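Local coordinates for protein DMSP lyase (Ruegeria pomeroyi, PDB 5CU1) that is a cupin-superfamily protein with a beta-barrel fold that binds an iron(III) ion, at residues A[47-52]-A[117-122]; A[140-145]-A[196-201]. All blocks are in the same frame, centred on the assembly; numbering follows the deposited sequence.

Interaction 1 of 2, residues A[47-52]-A[117-122]; sequences TPQPVT and PFASDS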
ATOM      1  N   THR A  47      -2.703 -17.363  -9.801  1.00 38.58           N
ATOM      2  CA  THR A  47      -1.832 -18.440  -9.418  1.00 37.83           C
ATOM      3  C   THR A  47      -1.184 -18.341  -8.092  1.00 37.08           C
ATOM      4  O   THR A  47      -0.416 -17.467  -7.901  1.00 36.27           O
ATOM      5  CB  THR A  47      -0.848 -18.680 -10.506  1.00 36.96           C
ATOM      6  OG1 THR A  47      -1.585 -19.097 -11.615  1.00 34.50           O
ATOM      7  CG2 THR A  47       0.188 -19.706 -10.162  1.00 37.49           C
ATOM      8  N   PRO A  48      -1.322 -19.314  -7.185  1.00 35.45           N
ATOM      9  CA  PRO A  48      -0.756 -19.212  -5.833  1.00 34.76           C
ATOM     10  C   PRO A  48       0.702 -19.379  -5.728  1.00 30.45           C
ATOM     11  O   PRO A  48       1.085 -20.017  -6.599  1.00 37.76           O
ATOM     12  CB  PRO A  48      -1.560 -20.229  -5.028  1.00 35.64           C
ATOM     13  CG  PRO A  48      -2.798 -20.295  -5.688  1.00 37.36           C
ATOM     14  CD  PRO A  48      -2.537 -20.101  -7.174  1.00 34.89           C
ATOM     15  N   GLN A  49       1.466 -18.779  -4.789  1.00 31.89           N
ATOM     16  CA  GLN A  49       2.797 -18.803  -4.729  1.00 30.75           C
ATOM     17  C   GLN A  49       3.111 -18.694  -3.349  1.00 31.98           C
ATOM     18  O   GLN A  49       2.516 -18.021  -2.685  1.00 40.43           O
ATOM     19  CB  GLN A  49       3.448 -17.856  -5.690  1.00 32.78           C
ATOM     20  CG  GLN A  49       3.261 -16.403  -5.599  1.00 34.44           C
ATOM     21  CD  GLN A  49       4.191 -15.595  -6.418  1.00 34.70           C
ATOM     22  OE1 GLN A  49       4.596 -16.029  -7.367  1.00 35.13           O
ATOM     23  NE2 GLN A  49       4.471 -14.417  -6.023  1.00 25.34           N
ATOM     24  N   PRO A  50       4.170 -19.484  -2.958  1.00 33.39           N
ATOM     25  CA  PRO A  50       4.582 -19.288  -1.577  1.00 34.71           C
ATOM     26  C   PRO A  50       5.198 -17.868  -1.092  1.00 37.45           C
ATOM     27  O   PRO A  50       5.833 -17.270  -1.818  1.00 35.25           O
ATOM     28  CB  PRO A  50       5.485 -20.429  -1.384  1.00 21.21           C
ATOM     29  CG  PRO A  50       6.115 -20.567  -2.503  1.00 23.52           C
ATOM     30  CD  PRO A  50       5.144 -20.539  -3.477  1.00 29.03           C
ATOM     31  N   VAL A  51       4.978 -17.454   0.131  1.00 31.77           N
ATOM     32  CA  VAL A  51       5.476 -16.289   0.714  1.00 28.78           C
ATOM     33  C   VAL A  51       6.355 -16.709   1.781  1.00 34.65           C
ATOM     34  O   VAL A  51       5.912 -17.157   2.656  1.00 40.99           O
ATOM     35  CB  VAL A  51       4.364 -15.436   1.283  1.00 29.38           C
ATOM     36  CG1 VAL A  51       4.759 -14.385   2.209  1.00 30.27           C
ATOM     37  CG2 VAL A  51       3.360 -14.997   0.297  1.00 30.44           C
ATOM     38  N   THR A  52       7.607 -16.396   1.746  1.00 31.18           N
ATOM     39  CA  THR A  52       8.436 -16.254   2.907  1.00 31.63           C
ATOM     40  C   THR A  52       8.173 -15.103   3.874  1.00 33.18           C
ATOM     41  O   THR A  52       8.444 -14.058   3.590  1.00 33.51           O
ATOM     42  CB  THR A  52       9.893 -16.272   2.502  1.00 41.12           C
ATOM     43  OG1 THR A  52      10.221 -15.094   1.832  1.00 42.40           O
ATOM     44  CG2 THR A  52      10.174 -17.228   1.484  1.00 37.60           C
ATOM     45  N   PRO A 117       1.214 -13.634  -1.889  1.00 30.54           N
ATOM     46  CA  PRO A 117       0.669 -14.991  -2.024  1.00 29.45           C
ATOM     47  C   PRO A 117       0.105 -15.334  -3.414  1.00 29.43           C
ATOM     48  O   PRO A 117      -0.159 -16.507  -3.675  1.00 25.45           O
ATOM     49  CB  PRO A 117      -0.440 -15.032  -0.956  1.00 25.99           C
ATOM     50  CG  PRO A 117      -0.638 -13.632  -0.500  1.00 23.07           C
ATOM     51  CD  PRO A 117       0.631 -12.912  -0.744  1.00 23.75           C
ATOM     52  N   PHE A 118      -0.147 -14.399  -4.315  1.00 29.48           N
ATOM     53  CA  PHE A 118      -0.743 -14.570  -5.610  1.00 26.83           C
ATOM     54  C   PHE A 118       0.012 -13.933  -6.669  1.00 27.38           C
ATOM     55  O   PHE A 118       0.561 -12.984  -6.435  1.00 26.80           O
ATOM     56  CB  PHE A 118      -2.174 -14.063  -5.593  1.00 33.58           C
ATOM     57  CG  PHE A 118      -2.978 -14.656  -4.486  1.00 34.23           C
ATOM     58  CD1 PHE A 118      -3.130 -13.968  -3.294  1.00 26.04           C
ATOM     59  CD2 PHE A 118      -3.449 -15.984  -4.571  1.00 28.35           C
ATOM     60  CE1 PHE A 118      -3.830 -14.491  -2.308  1.00 24.57           C
ATOM     61  CE2 PHE A 118      -4.133 -16.494  -3.509  1.00 31.29           C
ATOM     62  CZ  PHE A 118      -4.283 -15.767  -2.398  1.00 25.05           C
ATOM     63  N   ALA A 119       0.061 -14.528  -7.820  1.00 29.55           N
ATOM     64  CA  ALA A 119       0.799 -14.016  -8.888  1.00 32.06           C
ATOM     65  C   ALA A 119      -0.059 -13.480  -9.986  1.00 29.71           C
ATOM     66  O   ALA A 119      -1.040 -13.921 -10.059  1.00 34.68           O
ATOM     67  CB  ALA A 119       1.741 -15.024  -9.355  1.00 34.69           C
ATOM     68  N   SER A 120       0.380 -12.528 -10.792  1.00 26.87           N
ATOM     69  CA  SER A 120      -0.366 -11.850 -11.897  1.00 23.68           C
ATOM     70  C   SER A 120       0.505 -11.101 -12.804  1.00 27.39           C
ATOM     71  O   SER A 120       1.372 -10.530 -12.375  1.00 30.29           O
ATOM     72  CB  SER A 120      -1.363 -10.959 -11.387  1.00 24.35           C
ATOM     73  OG  SER A 120      -2.277 -10.766 -12.264  1.00 31.34           O
ATOM     74  N   ASP A 121       0.303 -11.131 -14.095  1.00 29.22           N
ATOM     75  CA  ASP A 121       0.882 -10.178 -15.050  1.00 28.83           C
ATOM     76  C   ASP A 121       0.126  -8.920 -15.409  1.00 28.81           C
ATOM     77  O   ASP A 121       0.605  -8.159 -16.064  1.00 36.05           O
ATOM     78  CB  ASP A 121       1.137 -10.794 -16.352  1.00 40.91           C
ATOM     79  CG  ASP A 121       2.046 -11.933 -16.337  1.00 50.10           C
ATOM     80  OD1 ASP A 121       3.028 -11.805 -15.703  1.00 55.66           O
ATOM     81  OD2 ASP A 121       1.820 -12.874 -17.180  1.00 56.87           O
ATOM     82  N   SER A 122      -0.935  -8.700 -14.812  1.00 23.11           N
ATOM     83  CA  SER A 122      -1.691  -7.655 -15.160  1.00 26.58           C
ATOM     84  C   SER A 122      -1.799  -6.497 -14.052  1.00 27.66           C
ATOM     85  O   SER A 122      -1.879  -5.459 -14.309  1.00 26.62           O
ATOM     86  CB  SER A 122      -3.007  -8.257 -15.703  1.00 28.37           C
ATOM     87  OG  SER A 122      -3.951  -8.734 -14.855  1.00 30.97           O
TER
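The phenyl ring of F118 is met obliquely by P48, whose CA lies 4.4 Å from CD2; the F118 side chain also touches L23 of helix 17-32 and L111 of a loop, so a large aromatic suits this buried place. The other flat group, the amide of Q49, lays its OE1 3.6 Å from CB of A119, while its NE2 donates to the carbonyl of G116. The extended side chain starts with CG between backbone N and carbonyl carbon (chi1 63°), which carries the amide alongside A119, whose short side chain suits this close approach. P48 and F118 form an antiparallel non-hydrogen-bonded pair, where P48, lacking an N-H, forfeits no bond within this ladder. The backbone bonds fall to either side of it: A119 N donates to T47 O at 3.0 Å, and Q49 N to P117 O at 3.0 Å, the latter donor standing 47° out of the carbonyl plane. Beyond them V51, branched at CB, sets CG2 against the start of the P117 ring, 3.4 Å from N and 3.6 Å from CD. Such a short, weakly bonded two-stranded antiparallel ladder ties the segment after helices 17-32 and 34-39 to the link between strands 107-110 and 124-130 of the cupin fold.

Interaction 2 of 2, residues A[140-145]-A[196-201]; sequences QHPAEE and RGDLET. With FE (Fe (III) ion), chain B.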
ATOM      1  N   GLN A 140       8.870   7.422  -6.870  1.00 18.12           N
ATOM      2  CA  GLN A 140       8.534   7.192  -8.168  1.00 19.47           C
ATOM      3  C   GLN A 140       8.856   5.795  -8.717  1.00 21.86           C
ATOM      4  O   GLN A 140       9.738   5.239  -8.377  1.00 20.19           O
ATOM      5  CB  GLN A 140       8.989   8.341  -9.091  1.00 20.30           C
ATOM      6  CG  GLN A 140      10.499   8.205  -9.365  1.00 22.20           C
ATOM      7  CD  GLN A 140      11.354   9.317  -9.852  1.00 20.38           C
ATOM      8  OE1 GLN A 140      11.209  10.424  -9.634  1.00 26.21           O
ATOM      9  NE2 GLN A 140      12.243   8.961 -10.479  1.00 22.06           N
ATOM     10  N   HIS A 141       8.106   5.426  -9.688  1.00 21.40           N
ATOM     11  CA  HIS A 141       8.074   4.212 -10.397  1.00 17.06           C
ATOM     12  C   HIS A 141       7.314   4.174 -11.704  1.00 21.19           C
ATOM     13  O   HIS A 141       6.399   4.806 -11.895  1.00 20.66           O
ATOM     14  CB  HIS A 141       7.576   3.100  -9.586  1.00 18.70           C
ATOM     15  CG  HIS A 141       6.370   3.414  -8.790  1.00 21.49           C
ATOM     16  ND1 HIS A 141       5.137   3.603  -9.312  1.00 23.01           N
ATOM     17  CD2 HIS A 141       6.240   3.647  -7.493  1.00 21.24           C
ATOM     18  CE1 HIS A 141       4.293   3.820  -8.373  1.00 19.76           C
ATOM     19  NE2 HIS A 141       4.937   3.918  -7.269  1.00 22.14           N
ATOM     20  N   PRO A 142       7.721   3.350 -12.614  1.00 20.83           N
ATOM     21  CA  PRO A 142       7.048   2.985 -13.865  1.00 20.93           C
ATOM     22  C   PRO A 142       5.634   2.473 -13.934  1.00 22.29           C
ATOM     23  O   PRO A 142       5.063   3.012 -14.725  1.00 25.61           O
ATOM     24  CB  PRO A 142       8.027   1.986 -14.432  1.00 20.18           C
ATOM     25  CG  PRO A 142       9.216   2.346 -13.847  1.00 26.65           C
ATOM     26  CD  PRO A 142       9.029   2.791 -12.567  1.00 23.00           C
ATOM     27  N   ALA A 143       5.118   1.677 -13.000  1.00 19.08           N
ATOM     28  CA  ALA A 143       3.829   1.440 -12.845  1.00 19.67           C
ATOM     29  C   ALA A 143       3.003   2.699 -12.664  1.00 22.11           C
ATOM     30  O   ALA A 143       3.255   3.451 -11.924  1.00 18.91           O
ATOM     31  CB  ALA A 143       3.569   0.475 -11.709  1.00 19.60           C
ATOM     32  N   GLU A 144       1.910   2.690 -13.319  1.00 18.89           N
ATOM     33  CA  GLU A 144       0.754   3.365 -12.939  1.00 18.35           C
ATOM     34  C   GLU A 144       0.098   2.866 -11.708  1.00 16.79           C
ATOM     35  O   GLU A 144       0.034   1.754 -11.481  1.00 14.89           O
ATOM     36  CB  GLU A 144      -0.195   3.450 -14.061  1.00 16.35           C
ATOM     37  CG  GLU A 144       0.331   3.999 -15.319  1.00 17.23           C
ATOM     38  CD  GLU A 144      -0.707   4.252 -16.402  1.00 23.72           C
ATOM     39  OE1 GLU A 144      -1.325   3.456 -16.850  1.00 23.03           O
ATOM     40  OE2 GLU A 144      -0.848   5.288 -16.874  1.00 27.52           O
ATOM     41  N   GLU A 145      -0.326   3.820 -10.971  1.00 12.27           N
ATOM     42  CA  GLU A 145      -0.803   3.682  -9.647  1.00 15.64           C
ATOM     43  C   GLU A 145      -2.109   4.306  -9.173  1.00 16.04           C
ATOM     44  O   GLU A 145      -2.366   5.259  -9.435  1.00 13.61           O
ATOM     45  CB  GLU A 145       0.346   3.860  -8.652  1.00 14.87           C
ATOM     46  CG  GLU A 145       0.102   3.957  -7.247  1.00 13.42           C
ATOM     47  CD  GLU A 145       1.270   4.324  -6.444  1.00 23.53           C
ATOM     48  OE1 GLU A 145       1.687   5.331  -6.370  1.00 22.31           O
ATOM     49  OE2 GLU A 145       1.836   3.542  -5.928  1.00 25.41           O
ATOM     50  N   ARG A 196      -0.376  -1.234 -12.329  1.00 20.90           N
ATOM     51  CA  ARG A 196      -0.638  -1.792 -13.635  1.00 17.24           C
ATOM     52  C   ARG A 196       0.494  -1.334 -14.523  1.00 18.37           C
ATOM     53  O   ARG A 196       1.099  -0.295 -14.258  1.00 15.71           O
ATOM     54  CB  ARG A 196      -2.007  -1.352 -14.155  1.00 14.11           C
ATOM     55  CG  ARG A 196      -2.119   0.126 -14.483  1.00 13.28           C
ATOM     56  CD  ARG A 196      -3.547   0.535 -14.822  1.00 12.90           C
ATOM     57  NE  ARG A 196      -3.563   1.811 -15.543  1.00 16.69           N
ATOM     58  CZ  ARG A 196      -4.646   2.390 -16.053  1.00 15.91           C
ATOM     59  NH1 ARG A 196      -5.847   1.842 -15.932  1.00 14.94           N
ATOM     60  NH2 ARG A 196      -4.524   3.534 -16.700  1.00 20.56           N
ATOM     61  N   GLY A 197       0.806  -2.124 -15.549  1.00 18.87           N
ATOM     62  CA  GLY A 197       1.889  -1.802 -16.452  1.00 20.51           C
ATOM     63  C   GLY A 197       3.174  -2.499 -16.068  1.00 18.03           C
ATOM     64  O   GLY A 197       3.185  -3.700 -15.865  1.00 22.27           O
ATOM     65  N   ASP A 198       4.260  -1.745 -15.980  1.00 17.31           N
ATOM     66  CA  ASP A 198       5.547  -2.284 -15.549  1.00 21.12           C
ATOM     67  C   ASP A 198       5.524  -2.547 -14.052  1.00 18.96           C
ATOM     68  O   ASP A 198       5.607  -1.621 -13.262  1.00 20.95           O
ATOM     69  CB  ASP A 198       6.663  -1.306 -15.923  1.00 23.55           C
ATOM     70  CG  ASP A 198       8.026  -1.737 -15.430  1.00 23.64           C
ATOM     71  OD1 ASP A 198       8.180  -2.827 -14.838  1.00 19.49           O
ATOM     72  OD2 ASP A 198       8.963  -0.955 -15.653  1.00 25.52           O
ATOM     73  N   LEU A 199       5.401  -3.816 -13.677  1.00 18.77           N
ATOM     74  CA  LEU A 199       5.230  -4.222 -12.285  1.00 19.42           C
ATOM     75  C   LEU A 199       6.553  -4.576 -11.635  1.00 21.41           C
ATOM     76  O   LEU A 199       6.652  -4.702 -10.418  1.00 24.26           O
ATOM     77  CB  LEU A 199       4.281  -5.425 -12.194  1.00 20.05           C
ATOM     78  CG  LEU A 199       2.983  -5.299 -12.992  1.00 18.42           C
ATOM     79  CD1 LEU A 199       2.194  -6.599 -12.983  1.00 21.29           C
ATOM     80  CD2 LEU A 199       2.180  -4.165 -12.420  1.00 22.01           C
ATOM     81  N   GLU A 200       7.575  -4.725 -12.462  1.00 24.83           N
ATOM     82  CA  GLU A 200       8.835  -5.306 -12.019  1.00 31.81           C
ATOM     83  C   GLU A 200       9.788  -4.275 -11.415  1.00 25.87           C
ATOM     84  O   GLU A 200      10.562  -4.602 -10.530  1.00 26.11           O
ATOM     85  CB  GLU A 200       9.476  -6.041 -13.203  1.00 31.89           C
ATOM     86  CG  GLU A 200      10.981  -6.199 -13.187  1.00 32.65           C
ATOM     87  CD  GLU A 200      11.479  -6.832 -14.477  1.00 42.34           C
ATOM     88  OE1 GLU A 200      10.666  -7.516 -15.142  1.00 45.95           O
ATOM     89  OE2 GLU A 200      12.663  -6.630 -14.838  1.00 41.72           O
ATOM     90  N   THR A 201       9.701  -3.028 -11.870  1.00 27.96           N
ATOM     91  CA  THR A 201      10.604  -1.954 -11.419  1.00 26.41           C
ATOM     92  C   THR A 201      10.211  -1.379 -10.053  1.00 27.14           C
ATOM     93  O   THR A 201       9.148  -0.774  -9.911  1.00 32.22           O
ATOM     94  CB  THR A 201      10.639  -0.802 -12.459  1.00 24.26           C
ATOM     95  OG1 THR A 201      10.907  -1.344 -13.764  1.00 29.05           O
ATOM     96  CG2 THR A 201      11.699   0.210 -12.119  1.00 18.04           C
TER
HETATM   97 FE    FE B 301       3.754   4.840  -5.377  0.60 35.29          FE
HETATM   98  O   HOH W   1       7.002  -0.117 -11.653  1.00 16.33           O
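E144 and R196 join by a salt bridge. One carboxylate oxygen, OE1, takes both side-on N-H groups, from NE at 3.1 Å and from NH2 at 3.2 Å. Both reach it from the same face, above the carboxylate plane, while OE1 stays near the guanidinium plane; the two planes are 39° apart. R196, extended from CG to NE, lays its guanidinium beside E144; NH1 bonds the carbonyl of F39, whose ring makes a cation-pi contact.

Backbone bonds pair the same residues: R196 N donates to E144 O at 3.1 Å, with a weak return bond from E144 N to R196 O. At G197 the backbone angles demand glycine. One water accepts from A143 N and donates to the carbonyls of D198 and T201, tying the two loops together. D198 OD1 closes an Asx turn with E200 N, and OD2 accepts from T201 OG1 at 2.7 Å.

In van der Waals contact, P142 CG rests 3.7 Å from CG2 of T201, the side chains crossing at about a right angle, and P142 CB lies 3.3 Å from D198 OD2.

H141 NE2 binds iron at 2.4 Å, both oxygens of E145 bind it too, and H180 adds a further ligand. H141 ND1 donates to A143 O at 3.2 Å, in the carbonyl plane and on a lone pair. This is consistent with a second-shell carbonyl that fixes the ring's rotation, with NE2 facing the iron; A143 itself is held through its N by the water.

The second segment of interaction 1 ends ahead of residue 140, where interaction 2 starts, and their centres lie about 17 Å apart. They nevertheless meet: after the ladder, residues 120-122 run past the loop that follows strand 189-196, where CD1 of L199 packs 3.8 Å from the carbonyl O of D121, and CB of R196 lies 4.1 Å from O of S122. From there the chain enters strand 124-130, the direct neighbour of strand 189-196 in the sheet. Interaction 2 carries two of the three iron-binding residues, whereas interaction 1 is remote from the metal, with CB of A119 20.4 Å from the iron; it pairs 47-48 with the link between two strands of the sheet.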